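PDB 4N83: ribonucleoside-diphosphate reductase subunit beta from Streptococcus sanguinis, which serves as the metal-bearing small subunit of a class Ib ribonucleotide reductase, which makes deoxyribonucleotides from ribonucleotides, and here binds two manganese(II) ions. Local coordinates for residues V16-T21 with G199-L204; D80-H85 with F206-E211. All blocks are in the same frame, centred on the assembly; numbering follows the deposited sequence.

Interaction 1: V16-T21 with G199-L204; sequences VIDKST and GYKFQL
One face of the Tyr-200 ring is covered by Ile-17, whose methyl CD1 sits 3.8 Å from the ring centroid and 15° off the ring normal, a CH-pi contact displaced toward the hydroxyl-bearing rim. The nearest ring atom to Ile-17 CD1 is Tyr-200 CZ, at 3.7 Å; Ile-17 CB and CG2 lie on the same side of the ring plane, beyond the rim, nearest CE2 and CD2. Tyr-200 reaches this methyl with CG anti to the backbone N (chi1 162°), the two side chains approaching from opposite directions. Its OH is hydrogen-bonded to Asp-15. The contact lays the N-terminal part of helix 16-27 against the later part of helix 178-206, a helix of the ferritin-like bundle that supplies Glu-191 and His-194 to the dimanganese site. Beside the ring the contact turns ionic: Asp-18 OD1 and Lys-201 NZ form a long salt bridge of 3.8 Å, their side chains crossing at about a right angle. Each has a stronger partner, Tyr-197 OH for Asp-18 OD1 and Asp-15 for Lys-201 NZ. A bend at chi2 (-77°) turns the lysine chain toward these acids. Ile-17 O accepts from Thr-21 N, from Thr-21 OG1 tilted off the carbonyl plane, and from Ser-20 OG steeply above it.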
ATOM      1  N   VAL A  16       2.830  -0.537  20.893  1.00 69.21           N
ATOM      2  CA  VAL A  16       4.061   0.209  20.581  1.00 67.66           C
ATOM      3  C   VAL A  16       4.874  -0.327  19.393  1.00 66.48           C
ATOM      4  O   VAL A  16       5.689   0.403  18.825  1.00 66.20           O
ATOM      5  CB  VAL A  16       4.996   0.307  21.812  1.00 67.40           C
ATOM      6  CG1 VAL A  16       4.369   1.184  22.885  1.00 67.76           C
ATOM      7  CG2 VAL A  16       5.330  -1.073  22.369  1.00 67.72           C
ATOM      8  N   ILE A  17       4.670  -1.592  19.028  1.00 65.43           N
ATOM      9  CA  ILE A  17       5.377  -2.188  17.886  1.00 63.66           C
ATOM     10  C   ILE A  17       4.783  -1.722  16.548  1.00 62.96           C
ATOM     11  O   ILE A  17       5.440  -1.817  15.509  1.00 62.29           O
ATOM     12  CB  ILE A  17       5.439  -3.734  18.004  1.00 63.52           C
ATOM     13  CG1 ILE A  17       6.410  -4.108  19.131  1.00 63.38           C
ATOM     14  CG2 ILE A  17       5.881  -4.380  16.692  1.00 63.41           C
ATOM     15  CD1 ILE A  17       6.559  -5.591  19.388  1.00 63.94           C
ATOM     16  N   ASP A  18       3.559  -1.198  16.573  1.00 62.61           N
ATOM     17  CA  ASP A  18       2.970  -0.577  15.385  1.00 62.57           C
ATOM     18  C   ASP A  18       3.811   0.628  14.966  1.00 61.89           C
ATOM     19  O   ASP A  18       4.142   0.783  13.787  1.00 61.30           O
ATOM     20  CB  ASP A  18       1.529  -0.127  15.647  1.00 63.54           C
ATOM     21  CG  ASP A  18       0.601  -1.277  16.009  1.00 64.03           C
ATOM     22  OD1 ASP A  18       0.852  -2.423  15.575  1.00 63.79           O
ATOM     23  OD2 ASP A  18      -0.392  -1.022  16.726  1.00 64.36           O
ATOM     24  N   LYS A  19       4.140   1.475  15.942  1.00 61.71           N
ATOM     25  CA  LYS A  19       5.048   2.609  15.741  1.00 60.97           C
ATOM     26  C   LYS A  19       6.322   2.185  15.021  1.00 59.91           C
ATOM     27  O   LYS A  19       6.628   2.686  13.938  1.00 59.86           O
ATOM     28  CB  LYS A  19       5.445   3.237  17.084  1.00 61.28           C
ATOM     29  CG  LYS A  19       4.534   4.343  17.583  1.00 62.15           C
ATOM     30  CD  LYS A  19       5.118   4.980  18.838  1.00 62.52           C
ATOM     31  CE  LYS A  19       4.698   6.432  19.005  1.00 63.55           C
ATOM     32  NZ  LYS A  19       5.704   7.195  19.795  1.00 63.97           N
ATOM     33  N   SER A  20       7.051   1.255  15.632  1.00 58.76           N
ATOM     34  CA  SER A  20       8.376   0.867  15.157  1.00 58.06           C
ATOM     35  C   SER A  20       8.348   0.143  13.812  1.00 57.43           C
ATOM     36  O   SER A  20       9.235   0.345  12.982  1.00 56.92           O
ATOM     37  CB  SER A  20       9.088   0.001  16.201  1.00 58.15           C
ATOM     38  OG  SER A  20       8.294  -1.107  16.580  1.00 58.49           O
ATOM     39  N   THR A  21       7.337  -0.696  13.599  1.00 57.52           N
ATOM     40  CA  THR A  21       7.223  -1.456  12.350  1.00 57.56           C
ATOM     41  C   THR A  21       6.887  -0.547  11.171  1.00 57.36           C
ATOM     42  O   THR A  21       7.370  -0.763  10.059  1.00 56.79           O
ATOM     43  CB  THR A  21       6.167  -2.571  12.447  1.00 57.93           C
ATOM     44  OG1 THR A  21       6.370  -3.325  13.649  1.00 57.55           O
ATOM     45  CG2 THR A  21       6.267  -3.501  11.240  1.00 58.30           C
ATOM     46  N   GLY A 199       4.476 -12.535  12.448  1.00 81.13           N
ATOM     47  CA  GLY A 199       4.739 -13.558  13.457  1.00 82.28           C
ATOM     48  C   GLY A 199       4.537 -13.093  14.893  1.00 82.50           C
ATOM     49  O   GLY A 199       4.249 -13.904  15.773  1.00 83.63           O
ATOM     50  N   TYR A 200       4.701 -11.795  15.136  1.00 81.89           N
ATOM     51  CA  TYR A 200       4.465 -11.225  16.464  1.00 81.49           C
ATOM     52  C   TYR A 200       2.973 -11.148  16.779  1.00 83.54           C
ATOM     53  O   TYR A 200       2.542 -11.547  17.861  1.00 84.23           O
ATOM     54  CB  TYR A 200       5.089  -9.832  16.589  1.00 79.19           C
ATOM     55  CG  TYR A 200       4.523  -9.032  17.740  1.00 77.91           C
ATOM     56  CD1 TYR A 200       4.724  -9.435  19.056  1.00 77.71           C
ATOM     57  CD2 TYR A 200       3.771  -7.885  17.514  1.00 77.26           C
ATOM     58  CE1 TYR A 200       4.203  -8.713  20.114  1.00 77.32           C
ATOM     59  CE2 TYR A 200       3.245  -7.154  18.566  1.00 76.90           C
ATOM     60  CZ  TYR A 200       3.464  -7.572  19.864  1.00 76.73           C
ATOM     61  OH  TYR A 200       2.944  -6.851  20.915  1.00 75.80           O
ATOM     62  N   LYS A 201       2.198 -10.619  15.834  1.00 85.34           N
ATOM     63  CA  LYS A 201       0.742 -10.520  15.981  1.00 87.61           C
ATOM     64  C   LYS A 201       0.083 -11.898  16.068  1.00 89.88           C
ATOM     65  O   LYS A 201      -1.008 -12.037  16.622  1.00 91.27           O
ATOM     66  CB  LYS A 201       0.135  -9.719  14.821  1.00 88.08           C
ATOM     67  CG  LYS A 201       0.410  -8.224  14.884  1.00 87.16           C
ATOM     68  CD  LYS A 201      -0.475  -7.538  15.916  1.00 87.53           C
ATOM     69  CE  LYS A 201      -0.109  -6.073  16.101  1.00 86.43           C
ATOM     70  NZ  LYS A 201      -0.881  -5.439  17.207  1.00 86.42           N
ATOM     71  N   PHE A 202       0.750 -12.904  15.507  1.00 91.13           N
ATOM     72  CA  PHE A 202       0.338 -14.300  15.644  1.00 93.26           C
ATOM     73  C   PHE A 202       0.444 -14.767  17.100  1.00 92.43           C
ATOM     74  O   PHE A 202      -0.479 -15.390  17.624  1.00 92.59           O
ATOM     75  CB  PHE A 202       1.193 -15.185  14.723  1.00 94.46           C
ATOM     76  CG  PHE A 202       0.985 -16.658  14.921  1.00 96.94           C
ATOM     77  CD1 PHE A 202      -0.065 -17.316  14.296  1.00 98.86           C
ATOM     78  CD2 PHE A 202       1.851 -17.390  15.722  1.00 97.13           C
ATOM     79  CE1 PHE A 202      -0.253 -18.675  14.476  1.00100.84           C
ATOM     80  CE2 PHE A 202       1.669 -18.750  15.906  1.00 99.30           C
ATOM     81  CZ  PHE A 202       0.614 -19.394  15.280  1.00101.23           C
ATOM     82  N   GLN A 203       1.566 -14.451  17.746  1.00 91.54           N
ATOM     83  CA  GLN A 203       1.815 -14.854  19.137  1.00 91.72           C
ATOM     84  C   GLN A 203       0.877 -14.186  20.147  1.00 91.91           C
ATOM     85  O   GLN A 203       0.667 -14.715  21.236  1.00 92.37           O
ATOM     86  CB  GLN A 203       3.270 -14.573  19.526  1.00 90.37           C
ATOM     87  CG  GLN A 203       4.282 -15.456  18.814  1.00 90.41           C
ATOM     88  CD  GLN A 203       5.709 -14.969  18.991  1.00 89.20           C
ATOM     89  OE1 GLN A 203       6.107 -14.568  20.085  1.00 88.46           O
ATOM     90  NE2 GLN A 203       6.490 -15.007  17.916  1.00 88.76           N
ATOM     91  N   LEU A 204       0.334 -13.023  19.793  1.00 92.24           N
ATOM     92  CA  LEU A 204      -0.666 -12.357  20.633  1.00 93.34           C
ATOM     93  C   LEU A 204      -1.969 -13.145  20.640  1.00 96.00           C
ATOM     94  O   LEU A 204      -2.524 -13.423  21.702  1.00 97.30           O
ATOM     95  CB  LEU A 204      -0.920 -10.916  20.164  1.00 92.57           C
ATOM     96  CG  LEU A 204      -0.176  -9.810  20.921  1.00 91.28           C
ATOM     97  CD1 LEU A 204       1.319 -10.080  21.013  1.00 90.40           C
ATOM     98  CD2 LEU A 204      -0.436  -8.462  20.265  1.00 90.83           C
TER

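Interaction 2: D80-H85 with F206-E211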
ATOM      1  N   ASP A  80      -8.312  -9.160   9.504  1.00 92.61           N
ATOM      2  CA  ASP A  80      -8.141  -9.670  10.864  1.00 91.92           C
ATOM      3  C   ASP A  80      -7.196  -8.764  11.651  1.00 88.78           C
ATOM      4  O   ASP A  80      -6.203  -9.217  12.223  1.00 87.37           O
ATOM      5  CB  ASP A  80      -7.610 -11.099  10.809  1.00 92.83           C
ATOM      6  CG  ASP A  80      -8.384 -11.959   9.836  1.00 94.73           C
ATOM      7  OD1 ASP A  80      -9.586 -12.195  10.075  1.00 96.64           O
ATOM      8  OD2 ASP A  80      -7.795 -12.390   8.826  1.00 95.01           O
ATOM      9  N   VAL A  81      -7.539  -7.479  11.680  1.00 87.50           N
ATOM     10  CA  VAL A  81      -6.706  -6.441  12.293  1.00 85.37           C
ATOM     11  C   VAL A  81      -7.062  -6.245  13.767  1.00 84.72           C
ATOM     12  O   VAL A  81      -8.225  -6.374  14.155  1.00 86.73           O
ATOM     13  CB  VAL A  81      -6.824  -5.110  11.495  1.00 84.69           C
ATOM     14  CG1 VAL A  81      -7.037  -3.901  12.401  1.00 83.86           C
ATOM     15  CG2 VAL A  81      -5.602  -4.917  10.609  1.00 83.63           C
ATOM     16  N   ARG A  82      -6.052  -5.931  14.579  1.00 82.13           N
ATOM     17  CA  ARG A  82      -6.240  -5.665  16.005  1.00 81.11           C
ATOM     18  C   ARG A  82      -6.349  -4.162  16.248  1.00 79.40           C
ATOM     19  O   ARG A  82      -7.343  -3.686  16.798  1.00 79.99           O
ATOM     20  CB  ARG A  82      -5.081  -6.247  16.821  1.00 80.22           C
ATOM     21  CG  ARG A  82      -4.835  -7.730  16.586  1.00 81.11           C
ATOM     22  CD  ARG A  82      -3.705  -8.253  17.458  1.00 80.92           C
ATOM     23  NE  ARG A  82      -4.061  -8.264  18.878  1.00 82.13           N
ATOM     24  CZ  ARG A  82      -4.708  -9.248  19.505  1.00 83.56           C
ATOM     25  NH1 ARG A  82      -5.097 -10.345  18.858  1.00 84.56           N
ATOM     26  NH2 ARG A  82      -4.970  -9.134  20.804  1.00 83.95           N
ATOM     27  N   THR A  83      -5.323  -3.426  15.829  1.00 77.12           N
ATOM     28  CA  THR A  83      -5.266  -1.976  16.002  1.00 75.82           C
ATOM     29  C   THR A  83      -5.428  -1.282  14.652  1.00 74.98           C
ATOM     30  O   THR A  83      -5.113  -1.860  13.615  1.00 75.25           O
ATOM     31  CB  THR A  83      -3.923  -1.538  16.621  1.00 74.60           C
ATOM     32  OG1 THR A  83      -2.881  -1.624  15.639  1.00 73.35           O
ATOM     33  CG2 THR A  83      -3.563  -2.415  17.817  1.00 74.54           C
ATOM     34  N   ALA A  84      -5.899  -0.038  14.672  1.00 74.12           N
ATOM     35  CA  ALA A  84      -6.057   0.750  13.443  1.00 73.45           C
ATOM     36  C   ALA A  84      -4.726   0.932  12.716  1.00 71.71           C
ATOM     37  O   ALA A  84      -4.676   0.954  11.485  1.00 71.64           O
ATOM     38  CB  ALA A  84      -6.669   2.106  13.759  1.00 73.73           C
ATOM     39  N   HIS A  85      -3.652   1.042  13.495  1.00 70.43           N
ATOM     40  CA  HIS A  85      -2.309   1.284  12.967  1.00 68.79           C
ATOM     41  C   HIS A  85      -1.786   0.062  12.220  1.00 68.95           C
ATOM     42  O   HIS A  85      -1.047   0.195  11.246  1.00 68.61           O
ATOM     43  CB  HIS A  85      -1.347   1.651  14.103  1.00 67.31           C
ATOM     44  CG  HIS A  85      -1.946   2.567  15.125  1.00 67.04           C
ATOM     45  ND1 HIS A  85      -2.440   2.114  16.329  1.00 67.24           N
ATOM     46  CD2 HIS A  85      -2.152   3.906  15.114  1.00 66.92           C
ATOM     47  CE1 HIS A  85      -2.914   3.135  17.021  1.00 67.59           C
ATOM     48  NE2 HIS A  85      -2.751   4.233  16.305  1.00 67.40           N
ATOM     49  N   PHE A 206      -2.236 -16.225  19.644  1.00103.28           N
ATOM     50  CA  PHE A 206      -1.917 -17.621  19.966  1.00105.13           C
ATOM     51  C   PHE A 206      -1.960 -17.871  21.477  1.00106.23           C
ATOM     52  O   PHE A 206      -2.419 -18.926  21.921  1.00107.49           O
ATOM     53  CB  PHE A 206      -0.536 -17.983  19.405  1.00104.70           C
ATOM     54  CG  PHE A 206      -0.108 -19.398  19.685  1.00105.87           C
ATOM     55  CD1 PHE A 206      -0.635 -20.453  18.953  1.00106.95           C
ATOM     56  CD2 PHE A 206       0.835 -19.671  20.669  1.00105.54           C
ATOM     57  CE1 PHE A 206      -0.237 -21.756  19.206  1.00108.13           C
ATOM     58  CE2 PHE A 206       1.236 -20.972  20.926  1.00106.28           C
ATOM     59  CZ  PHE A 206       0.699 -22.017  20.193  1.00107.72           C
ATOM     60  N   ASN A 207      -1.484 -16.901  22.256  1.00106.12           N
ATOM     61  CA  ASN A 207      -1.480 -16.993  23.724  1.00107.10           C
ATOM     62  C   ASN A 207      -2.816 -16.609  24.380  1.00108.16           C
ATOM     63  O   ASN A 207      -2.964 -16.719  25.599  1.00108.20           O
ATOM     64  CB  ASN A 207      -0.342 -16.142  24.309  1.00105.47           C
ATOM     65  CG  ASN A 207       1.017 -16.809  24.172  1.00104.72           C
ATOM     66  OD1 ASN A 207       1.337 -17.742  24.909  1.00104.91           O
ATOM     67  ND2 ASN A 207       1.826 -16.331  23.232  1.00103.87           N
ATOM     68  N   GLU A 208      -3.780 -16.159  23.577  1.00109.10           N
ATOM     69  CA  GLU A 208      -5.134 -15.876  24.065  1.00111.03           C
ATOM     70  C   GLU A 208      -6.027 -17.121  24.038  1.00113.16           C
ATOM     71  O   GLU A 208      -7.019 -17.193  24.765  1.00113.70           O
ATOM     72  CB  GLU A 208      -5.772 -14.753  23.247  1.00110.82           C
ATOM     73  CG  GLU A 208      -5.208 -13.377  23.568  1.00109.03           C
ATOM     74  CD  GLU A 208      -5.666 -12.301  22.601  1.00108.55           C
ATOM     75  OE1 GLU A 208      -6.181 -12.637  21.512  1.00109.04           O
ATOM     76  OE2 GLU A 208      -5.506 -11.107  22.932  1.00107.91           O
ATOM     77  N   LEU A 209      -5.675 -18.089  23.195  1.00113.80           N
ATOM     78  CA  LEU A 209      -6.397 -19.356  23.114  1.00116.16           C
ATOM     79  C   LEU A 209      -5.951 -20.288  24.243  1.00117.07           C
ATOM     80  O   LEU A 209      -4.841 -20.143  24.759  1.00115.47           O
ATOM     81  CB  LEU A 209      -6.134 -20.035  21.767  1.00116.79           C
ATOM     82  CG  LEU A 209      -6.436 -19.236  20.496  1.00116.31           C
ATOM     83  CD1 LEU A 209      -5.955 -19.997  19.270  1.00116.76           C
ATOM     84  CD2 LEU A 209      -7.920 -18.913  20.386  1.00117.52           C
ATOM     85  N   PRO A 210      -6.813 -21.248  24.631  1.00119.44           N
ATOM     86  CA  PRO A 210      -6.414 -22.261  25.610  1.00120.07           C
ATOM     87  C   PRO A 210      -5.551 -23.352  24.973  1.00120.23           C
ATOM     88  O   PRO A 210      -5.495 -23.450  23.745  1.00119.96           O
ATOM     89  CB  PRO A 210      -7.751 -22.840  26.076  1.00122.41           C
ATOM     90  CG  PRO A 210      -8.655 -22.674  24.905  1.00123.11           C
ATOM     91  CD  PRO A 210      -8.218 -21.417  24.208  1.00121.19           C
ATOM     92  N   GLU A 211      -4.894 -24.165  25.802  1.00120.40           N
ATOM     93  CA  GLU A 211      -4.089 -25.295  25.309  1.00120.20           C
ATOM     94  C   GLU A 211      -4.897 -26.232  24.404  1.00121.40           C
ATOM     95  O   GLU A 211      -4.331 -26.908  23.541  1.00121.69           O
ATOM     96  CB  GLU A 211      -3.471 -26.098  26.467  1.00120.74           C
ATOM     97  CG  GLU A 211      -2.071 -25.655  26.879  1.00118.56           C
ATOM     98  CD  GLU A 211      -2.072 -24.579  27.948  1.00117.42           C
ATOM     99  OE1 GLU A 211      -2.589 -24.840  29.055  1.00118.79           O
ATOM    100  OE2 GLU A 211      -1.538 -23.480  27.690  1.00115.21           O
TER
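Arg-82 and Glu-208 make the whole of this contact at the protein surface: the carboxylate comes to the edge of the guanidinium, the two chains reaching toward each other from opposite directions. The interaction is ionic, with one hydrogen bond inside it: Arg-82 NH2 donates to Glu-208 OE2 over 3.0 Å, with an N-H...O angle of 146°. NH2 approaches on the syn side but tilted out of the carboxylate plane, and OE2 is somewhat out of the guanidinium plane. No second bond forms: Glu-208 OE1, near the guanidinium plane, stays 3.7 Å from Arg-82 NH1, consistent with the 46° twist between the planar groups. The arginine chain bends at chi3 (68°), whereas the glutamate runs extended beyond CG, and they span 13.1 Å from Arg-82 CA to Glu-208 CA. In packing, the arginine side chain also touches Leu-204 and Ala-205 of helix 178-206. Backbone polar groups are tied locally: Arg-82 N bonds to Glu-86, and Thr-83 is the N-cap of helix 84-111, its OG1 bonded to Glu-86 N. The bridge joins the connection entering that helix to the loop between helices 178-206 and 211-240. With both partners exposed and a single bent bond between them, the attraction is probably weakened by solvent and modest in strength.

How the interactions relate
From the N terminus the chain enters helix 16-27, whose residues 16-21 are met by 199-204 of helix 178-206, closing interaction 1 over 177 intervening residues. Inside that loop lies 80-85, the approach to helix 84-111; with 206-211 it closes a second loop, interaction 2, over 120 intervening residues. Because 206-211 comes after 199-204, the two closures cross rather than nest. Their centres are 10 Å apart, and they touch directly: Thr-83 OG1 lies 2.8 Å from Asp-18 OD2, a probable hydrogen bond, while Arg-82 packs on Lys-201. Together they tie the N-terminal helix, the start of helix 84-111, the end of helix 178-206 and the loop into helix 211-240 at one end of the bundle.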